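Local coordinates for BlEst2 (Bacillus licheniformis, PDB 6WPX), which probably hydrolyses ester bonds as a lipase or esterase and is held here in its propeptide form, whose C-terminal domain is autoinhibitory, at residues R415-G419 / K420-K424; G150-L153 / A154-A157; W164-I168 / L169-N173. One frame throughout, in Å; residues are numbered along the deposited sequence.

Contact 1 of 3, residues R415-G419 / K420-K424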
loop_
_atom_site.group_PDB
_atom_site.type_symbol
_atom_site.label_atom_id
_atom_site.label_comp_id
_atom_site.label_asym_id
_atom_site.label_seq_id
_atom_site.Cartn_x
_atom_site.Cartn_y
_atom_site.Cartn_z
ATOM N N ARG A 415 -2.781 6.876 -18.086
ATOM C CA ARG A 415 -4.202 6.939 -17.821
ATOM C C ARG A 415 -4.763 5.552 -18.139
ATOM O O ARG A 415 -4.548 5.019 -19.228
ATOM C CB ARG A 415 -4.908 8.045 -18.626
ATOM C CG ARG A 415 -6.376 8.198 -18.216
ATOM C CD ARG A 415 -7.122 9.202 -19.065
ATOM N NE ARG A 415 -6.963 8.961 -20.500
ATOM C CZ ARG A 415 -7.772 8.194 -21.220
ATOM N NH1 ARG A 415 -8.812 7.600 -20.654
ATOM N NH2 ARG A 415 -7.547 8.017 -22.516
ATOM N N TYR A 416 -5.429 4.959 -17.154
ATOM C CA TYR A 416 -6.054 3.642 -17.219
ATOM C C TYR A 416 -7.564 3.807 -17.259
ATOM O O TYR A 416 -8.092 4.766 -16.703
ATOM C CB TYR A 416 -5.720 2.802 -15.967
ATOM C CG TYR A 416 -4.255 2.569 -15.706
ATOM C CD1 TYR A 416 -3.508 3.477 -14.957
ATOM C CD2 TYR A 416 -3.623 1.416 -16.155
ATOM C CE1 TYR A 416 -2.164 3.249 -14.678
ATOM C CE2 TYR A 416 -2.263 1.204 -15.930
ATOM C CZ TYR A 416 -1.548 2.106 -15.157
ATOM O OH TYR A 416 -0.210 1.891 -14.894
ATOM N N GLU A 417 -8.247 2.855 -17.892
ATOM C CA GLU A 417 -9.711 2.786 -18.001
ATOM C C GLU A 417 -10.093 1.368 -17.706
ATOM O O GLU A 417 -9.586 0.457 -18.364
ATOM C CB GLU A 417 -10.168 3.089 -19.428
ATOM C CG GLU A 417 -10.328 4.548 -19.764
ATOM C CD GLU A 417 -10.780 4.740 -21.200
ATOM O OE1 GLU A 417 -11.655 3.975 -21.665
ATOM O OE2 GLU A 417 -10.259 5.663 -21.863
ATOM N N ASN A 418 -10.939 1.159 -16.687
ATOM C CA ASN A 418 -11.415 -0.160 -16.278
ATOM C C ASN A 418 -10.277 -1.183 -16.086
ATOM O O ASN A 418 -10.384 -2.326 -16.528
ATOM C CB ASN A 418 -12.505 -0.675 -17.244
ATOM C CG ASN A 418 -13.611 0.319 -17.508
ATOM O OD1 ASN A 418 -14.467 0.577 -16.655
ATOM N ND2 ASN A 418 -13.615 0.903 -18.698
ATOM N N GLY A 419 -9.191 -0.751 -15.450
ATOM C CA GLY A 419 -8.041 -1.601 -15.153
ATOM C C GLY A 419 -7.015 -1.786 -16.240
ATOM O O GLY A 419 -6.002 -2.461 -16.022
ATOM N N LYS A 420 -7.261 -1.199 -17.428
ATOM C CA LYS A 420 -6.350 -1.335 -18.549
ATOM C C LYS A 420 -5.775 -0.000 -18.967
ATOM O O LYS A 420 -6.481 1.002 -18.981
ATOM C CB LYS A 420 -7.043 -1.997 -19.753
ATOM C CG LYS A 420 -7.510 -3.422 -19.482
ATOM C CD LYS A 420 -8.179 -4.015 -20.690
ATOM C CE LYS A 420 -8.893 -5.285 -20.306
ATOM N NZ LYS A 420 -9.539 -5.945 -21.476
ATOM N N GLN A 421 -4.498 -0.005 -19.327
ATOM C CA GLN A 421 -3.787 1.169 -19.816
ATOM C C GLN A 421 -4.509 1.669 -21.074
ATOM O O GLN A 421 -4.762 0.892 -22.006
ATOM C CB GLN A 421 -2.334 0.789 -20.147
ATOM C CG GLN A 421 -1.462 1.962 -20.561
ATOM C CD GLN A 421 -0.016 1.571 -20.643
ATOM O OE1 GLN A 421 0.550 1.036 -19.694
ATOM N NE2 GLN A 421 0.613 1.842 -21.773
ATOM N N ALA A 422 -4.881 2.954 -21.069
ATOM C CA ALA A 422 -5.555 3.575 -22.207
ATOM C C ALA A 422 -4.645 4.589 -22.905
ATOM O O ALA A 422 -4.726 4.738 -24.114
ATOM C CB ALA A 422 -6.848 4.244 -21.755
ATOM N N GLU A 423 -3.795 5.298 -22.145
ATOM C CA GLU A 423 -2.926 6.339 -22.708
ATOM C C GLU A 423 -1.685 6.541 -21.857
ATOM O O GLU A 423 -1.772 6.523 -20.633
ATOM C CB GLU A 423 -3.734 7.648 -22.880
ATOM C CG GLU A 423 -2.951 8.884 -23.291
ATOM C CD GLU A 423 -3.780 10.058 -23.782
ATOM O OE1 GLU A 423 -5.028 9.955 -23.802
ATOM O OE2 GLU A 423 -3.176 11.077 -24.177
ATOM N N LYS A 424 -0.526 6.703 -22.499
ATOM C CA LYS A 424 0.747 6.908 -21.823
ATOM C C LYS A 424 1.401 8.130 -22.459
ATOM O O LYS A 424 1.376 8.266 -23.686
ATOM C CB LYS A 424 1.628 5.650 -21.934
ATOM C CG LYS A 424 2.931 5.709 -21.149
ATOM C CD LYS A 424 3.731 4.432 -21.317
ATOM C CE LYS A 424 4.030 3.799 -19.983
ATOM N NZ LYS A 424 4.361 2.354 -20.110
#

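Contact 2 of 3, residues G150-L153 / A154-A157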
loop_
_atom_site.group_PDB
_atom_site.type_symbol
_atom_site.label_atom_id
_atom_site.label_comp_id
_atom_site.label_asym_id
_atom_site.label_seq_id
_atom_site.Cartn_x
_atom_site.Cartn_y
_atom_site.Cartn_z
ATOM N N GLY A 150 -6.290 3.586 0.557
ATOM C CA GLY A 150 -5.401 3.164 -0.505
ATOM C C GLY A 150 -3.974 2.893 -0.088
ATOM O O GLY A 150 -3.547 3.204 1.029
ATOM N N SER A 151 -3.233 2.326 -1.018
ATOM C CA SER A 151 -1.852 1.954 -0.844
ATOM C C SER A 151 -0.940 2.789 -1.752
ATOM O O SER A 151 -1.112 2.770 -2.980
ATOM C CB SER A 151 -1.689 0.471 -1.161
ATOM O OG SER A 151 -0.307 0.182 -1.262
ATOM N N GLN A 152 0.024 3.518 -1.148
ATOM C CA GLN A 152 1.016 4.303 -1.921
ATOM C C GLN A 152 1.945 3.348 -2.699
ATOM O O GLN A 152 2.513 3.727 -3.718
ATOM C CB GLN A 152 1.825 5.270 -1.041
ATOM C CG GLN A 152 0.961 6.367 -0.359
ATOM C CD GLN A 152 0.531 5.946 1.044
ATOM O OE1 GLN A 152 0.386 4.750 1.356
ATOM N NE2 GLN A 152 0.288 6.933 1.908
ATOM N N LEU A 153 2.050 2.098 -2.233
ATOM C CA LEU A 153 2.820 1.062 -2.921
ATOM C C LEU A 153 2.067 0.613 -4.178
ATOM O O LEU A 153 2.699 0.339 -5.197
ATOM C CB LEU A 153 3.105 -0.102 -1.980
ATOM C CG LEU A 153 4.160 0.207 -0.898
ATOM C CD1 LEU A 153 4.170 -0.896 0.171
ATOM C CD2 LEU A 153 5.572 0.372 -1.541
ATOM N N ALA A 154 0.705 0.576 -4.119
ATOM C CA ALA A 154 -0.082 0.286 -5.314
ATOM C C ALA A 154 0.077 1.461 -6.288
ATOM O O ALA A 154 0.208 1.217 -7.476
ATOM C CB ALA A 154 -1.555 0.061 -4.966
ATOM N N ASP A 155 0.126 2.728 -5.780
ATOM C CA ASP A 155 0.337 3.908 -6.630
ATOM C C ASP A 155 1.659 3.770 -7.342
ATOM O O ASP A 155 1.746 4.066 -8.534
ATOM C CB ASP A 155 0.360 5.202 -5.818
ATOM C CG ASP A 155 -0.951 5.517 -5.165
ATOM O OD1 ASP A 155 -1.949 4.841 -5.484
ATOM O OD2 ASP A 155 -0.998 6.471 -4.367
ATOM N N LEU A 156 2.683 3.309 -6.603
ATOM C CA LEU A 156 4.021 3.065 -7.133
ATOM C C LEU A 156 3.993 2.007 -8.227
ATOM O O LEU A 156 4.546 2.256 -9.302
ATOM C CB LEU A 156 5.023 2.687 -6.011
ATOM C CG LEU A 156 6.432 2.284 -6.458
ATOM C CD1 LEU A 156 7.185 3.463 -7.118
ATOM C CD2 LEU A 156 7.244 1.729 -5.269
ATOM N N ALA A 157 3.346 0.849 -7.972
ATOM C CA ALA A 157 3.229 -0.263 -8.925
ATOM C C ALA A 157 2.596 0.152 -10.268
ATOM O O ALA A 157 2.912 -0.429 -11.301
ATOM C CB ALA A 157 2.399 -1.380 -8.318
#

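Contact 3 of 3, residues W164-I168 / L169-N173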
loop_
_atom_site.group_PDB
_atom_site.type_symbol
_atom_site.label_atom_id
_atom_site.label_comp_id
_atom_site.label_asym_id
_atom_site.label_seq_id
_atom_site.Cartn_x
_atom_site.Cartn_y
_atom_site.Cartn_z
ATOM N N TRP A 164 7.822 -1.671 -16.377
ATOM C CA TRP A 164 8.555 -2.870 -16.772
ATOM C C TRP A 164 8.510 -3.955 -15.705
ATOM O O TRP A 164 8.203 -5.101 -16.021
ATOM C CB TRP A 164 9.991 -2.518 -17.159
ATOM C CG TRP A 164 10.079 -1.525 -18.284
ATOM C CD1 TRP A 164 10.120 -1.801 -19.618
ATOM C CD2 TRP A 164 10.107 -0.096 -18.170
ATOM N NE1 TRP A 164 10.224 -0.634 -20.342
ATOM C CE2 TRP A 164 10.201 0.428 -19.480
ATOM C CE3 TRP A 164 10.049 0.797 -17.087
ATOM C CZ2 TRP A 164 10.240 1.804 -19.735
ATOM C CZ3 TRP A 164 10.091 2.161 -17.342
ATOM C CH2 TRP A 164 10.197 2.652 -18.649
ATOM N N LEU A 165 8.737 -3.592 -14.432
ATOM C CA LEU A 165 8.687 -4.560 -13.346
ATOM C C LEU A 165 7.276 -5.080 -13.064
ATOM O O LEU A 165 7.099 -6.290 -12.919
ATOM C CB LEU A 165 9.326 -4.012 -12.050
ATOM C CG LEU A 165 9.366 -4.968 -10.874
ATOM C CD1 LEU A 165 10.268 -6.180 -11.168
ATOM C CD2 LEU A 165 9.802 -4.240 -9.595
ATOM N N ALA A 166 6.287 -4.174 -12.972
ATOM C CA ALA A 166 4.901 -4.546 -12.704
ATOM C C ALA A 166 4.358 -5.543 -13.736
ATOM O O ALA A 166 3.646 -6.474 -13.358
ATOM C CB ALA A 166 4.024 -3.315 -12.648
ATOM N N ASP A 167 4.748 -5.390 -15.000
ATOM C CA ASP A 167 4.320 -6.279 -16.073
ATOM C C ASP A 167 4.767 -7.751 -15.855
ATOM O O ASP A 167 3.887 -8.602 -15.647
ATOM C CB ASP A 167 4.746 -5.727 -17.446
ATOM C CG ASP A 167 3.904 -4.548 -17.943
ATOM O OD1 ASP A 167 2.920 -4.181 -17.254
ATOM O OD2 ASP A 167 4.239 -3.983 -19.013
ATOM N N ILE A 168 6.100 -8.039 -15.787
ATOM C CA ILE A 168 6.559 -9.424 -15.600
ATOM C C ILE A 168 6.246 -9.989 -14.194
ATOM O O ILE A 168 6.168 -11.214 -14.066
ATOM C CB ILE A 168 8.010 -9.712 -16.010
ATOM C CG1 ILE A 168 8.992 -8.693 -15.417
ATOM C CG2 ILE A 168 8.121 -9.829 -17.542
ATOM C CD1 ILE A 168 10.380 -9.016 -15.741
ATOM N N LEU A 169 5.999 -9.145 -13.175
ATOM C CA LEU A 169 5.598 -9.687 -11.870
ATOM C C LEU A 169 4.110 -10.145 -11.883
ATOM O O LEU A 169 3.694 -10.918 -11.013
ATOM C CB LEU A 169 5.860 -8.697 -10.711
ATOM C CG LEU A 169 7.330 -8.419 -10.307
ATOM C CD1 LEU A 169 7.399 -7.691 -8.944
ATOM C CD2 LEU A 169 8.159 -9.694 -10.225
ATOM N N GLY A 170 3.346 -9.677 -12.881
ATOM C CA GLY A 170 1.911 -9.935 -13.014
ATOM C C GLY A 170 1.152 -9.281 -11.883
ATOM O O GLY A 170 0.112 -9.782 -11.454
ATOM N N GLN A 171 1.701 -8.177 -11.347
ATOM C CA GLN A 171 1.098 -7.487 -10.208
ATOM C C GLN A 171 -0.016 -6.543 -10.629
ATOM O O GLN A 171 -0.650 -5.933 -9.771
ATOM C CB GLN A 171 2.161 -6.788 -9.321
ATOM C CG GLN A 171 2.783 -5.533 -9.915
ATOM C CD GLN A 171 3.931 -5.019 -9.087
ATOM O OE1 GLN A 171 5.100 -5.178 -9.440
ATOM N NE2 GLN A 171 3.627 -4.386 -7.965
ATOM N N LYS A 172 -0.242 -6.384 -11.932
ATOM C CA LYS A 172 -1.344 -5.550 -12.343
ATOM C C LYS A 172 -2.534 -6.450 -12.553
ATOM O O LYS A 172 -2.533 -7.340 -13.411
ATOM C CB LYS A 172 -1.040 -4.678 -13.562
ATOM C CG LYS A 172 -0.086 -3.524 -13.262
ATOM C CD LYS A 172 0.277 -2.767 -14.541
ATOM C CE LYS A 172 0.714 -1.356 -14.221
ATOM N NZ LYS A 172 1.351 -0.686 -15.388
ATOM N N ASN A 173 -3.505 -6.290 -11.672
ATOM C CA ASN A 173 -4.757 -7.006 -11.730
ATOM C C ASN A 173 -5.764 -6.060 -11.108
ATOM O O ASN A 173 -5.381 -5.001 -10.606
ATOM C CB ASN A 173 -4.678 -8.372 -11.018
ATOM C CG ASN A 173 -4.228 -8.307 -9.570
ATOM O OD1 ASN A 173 -4.702 -7.505 -8.788
ATOM N ND2 ASN A 173 -3.325 -9.172 -9.169
HETATM O O HOH W 1 1.281 -6.854 -14.593
#

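Contact 1 of 3, residues R415-G419 / K420-K424
With CG anti to the backbone N (chi1 -174°) and a bend at chi3 (51°), the side chain of Arg415 runs out and then folds, laying its guanidinium between two carboxylates, Glu417 on its own strand and Glu423 on the next. Arg415 NH1 gives a firm in-plane bond to Glu417 OE2 at 2.7 Å, on the anti lone pair of that oxygen. The extended chain of Glu423 brings OE1 to the guanidinium edge, where the bond from Arg415 NH2 to Glu423 OE1 is straight but weak at 3.4 Å; the guanidinium and carboxylate planes stand nearly perpendicular, 83° apart. Ala422 CB lies over one guanidinium face, 3.9 Å from Arg415 NH2. It comes there through a classic beta bulge: Arg415 O accepts from both Ala422 N (2.8 Å) and Glu423 N (3.0 Å). Beyond the bulge, Glu417 and Lys420 close a type I' turn, with Asn418 and Gly419 at its corners. The Tyr416 ring points to the other face of the hairpin, its CD2 3.6 Å from Gln421 N, and its OH bonds to Tyr158 O. Strand 420-431 edges the antiparallel sheet, while strand 407-417 pairs on with strand 445-456, Tyr416 bonding to Met446.

Contact 2 of 3, residues G150-L153 / A154-A157
Ser151 is the N-cap of helix 152-157, turning its hydroxyl oxygen onto the amides of Leu153 and Ala154. The capping bond to Ala154 N measures 3.1 Å between Ser151 OG and that nitrogen; a second, from Leu153 N to the same OG, is weak and strongly bent (123°). A chi1 of 168° swings Ser151 OG beside its own carbonyl carbon, facing these first-turn amides, so that one oxygen accepts from both. The backbone takes over from there: Asp155 N donates to Ser151 O at 3.1 Å, Leu156 N to Gln152 O at 2.9 Å and Ala157 N to Leu153 O, the regular bonds of the helix.

Apolar contact is lighter. Leu153 CD2 and Leu156 CD2 come within 4.3 Å of each other, and both leucines lean on Tyr223 of helix 218-224, while Leu156 also reaches Leu380 and Ile382 of strand 377-386. Ser151 CB rests 3.8 Å from Ala154 CB.

Among the charged and polar ends, buried Asp155 bonds through OD2 to Thr181 OG1 and, weakly, through OD1 to Ser470 OG. Its negative charge near the N-terminal turn would probably interact favourably with the helix dipole. The carboxylate folds back beside the first turn, with Asp155 OD2 3.8 Å from Gln152 CA.

Contact 3 of 3, residues W164-I168 / L169-N173
A Schellman motif ends helix 163-169, where Gln171 and Gly170 bend the chain back onto Ala166 and Asp167. Gln171 N donates to Ala166 O at 3.3 Å, in the carbonyl plane, and Gly170 N reaches Asp167 O at 3.0 Å from above that carbonyl's plane. Gly170 carries the positive phi (66°) that reverses the chain in this motif. Ala166 O also takes a water proton at 2.7 Å, and the same water accepts from Lys172 N, so it links the two just beyond the motif. The Gln171 side chain, with CG wedged between its backbone N and carbonyl carbon (chi1 73°), folds over Ala166: Gln171 CG lies 3.7 Å from Ala166 CB and Gln171 OE1 3.3 Å from Ala166 CA. That oxygen is buried without a polar partner in the model. An alanine here is likely to leave the flank of Ala166 uncovered and to lose the packing on Val348 and Phe349. In the last turn, Leu165 CD1 and Leu169 CG meet at 3.8 Å, the two side chains crossing at a slant. Lys172 passes Asp167 with Lys172 CD 4.0 Å from Asp167 OD1; the two charges stay beyond salt-bridge range, and Lys172 NZ bonds instead to Tyr416 OH.

In the fold
The three contacts form a cluster, with centres about 13 to 16 Å apart. The centre of contact 2 lies nearest the centre of the chain, about 5 Å from it, against about 15 Å for the centre of contact 3 and about 20 Å for that of contact 1. Helices 152-157 and 163-169 follow one another, and contacts 2 and 3 pack directly: Ala157 CB is 3.3 Å from Gln171 NE2, and Ala157 O is 3.4 Å from Ala166 CB. Contacts 1 and 3 join through a probable hydrogen bond of 3.1 Å between Tyr416 OH and Lys172 NZ, which ties the hairpin to the loop after helix 163-169. Contacts 1 and 2 do not touch, their nearest atoms being about 5 Å apart.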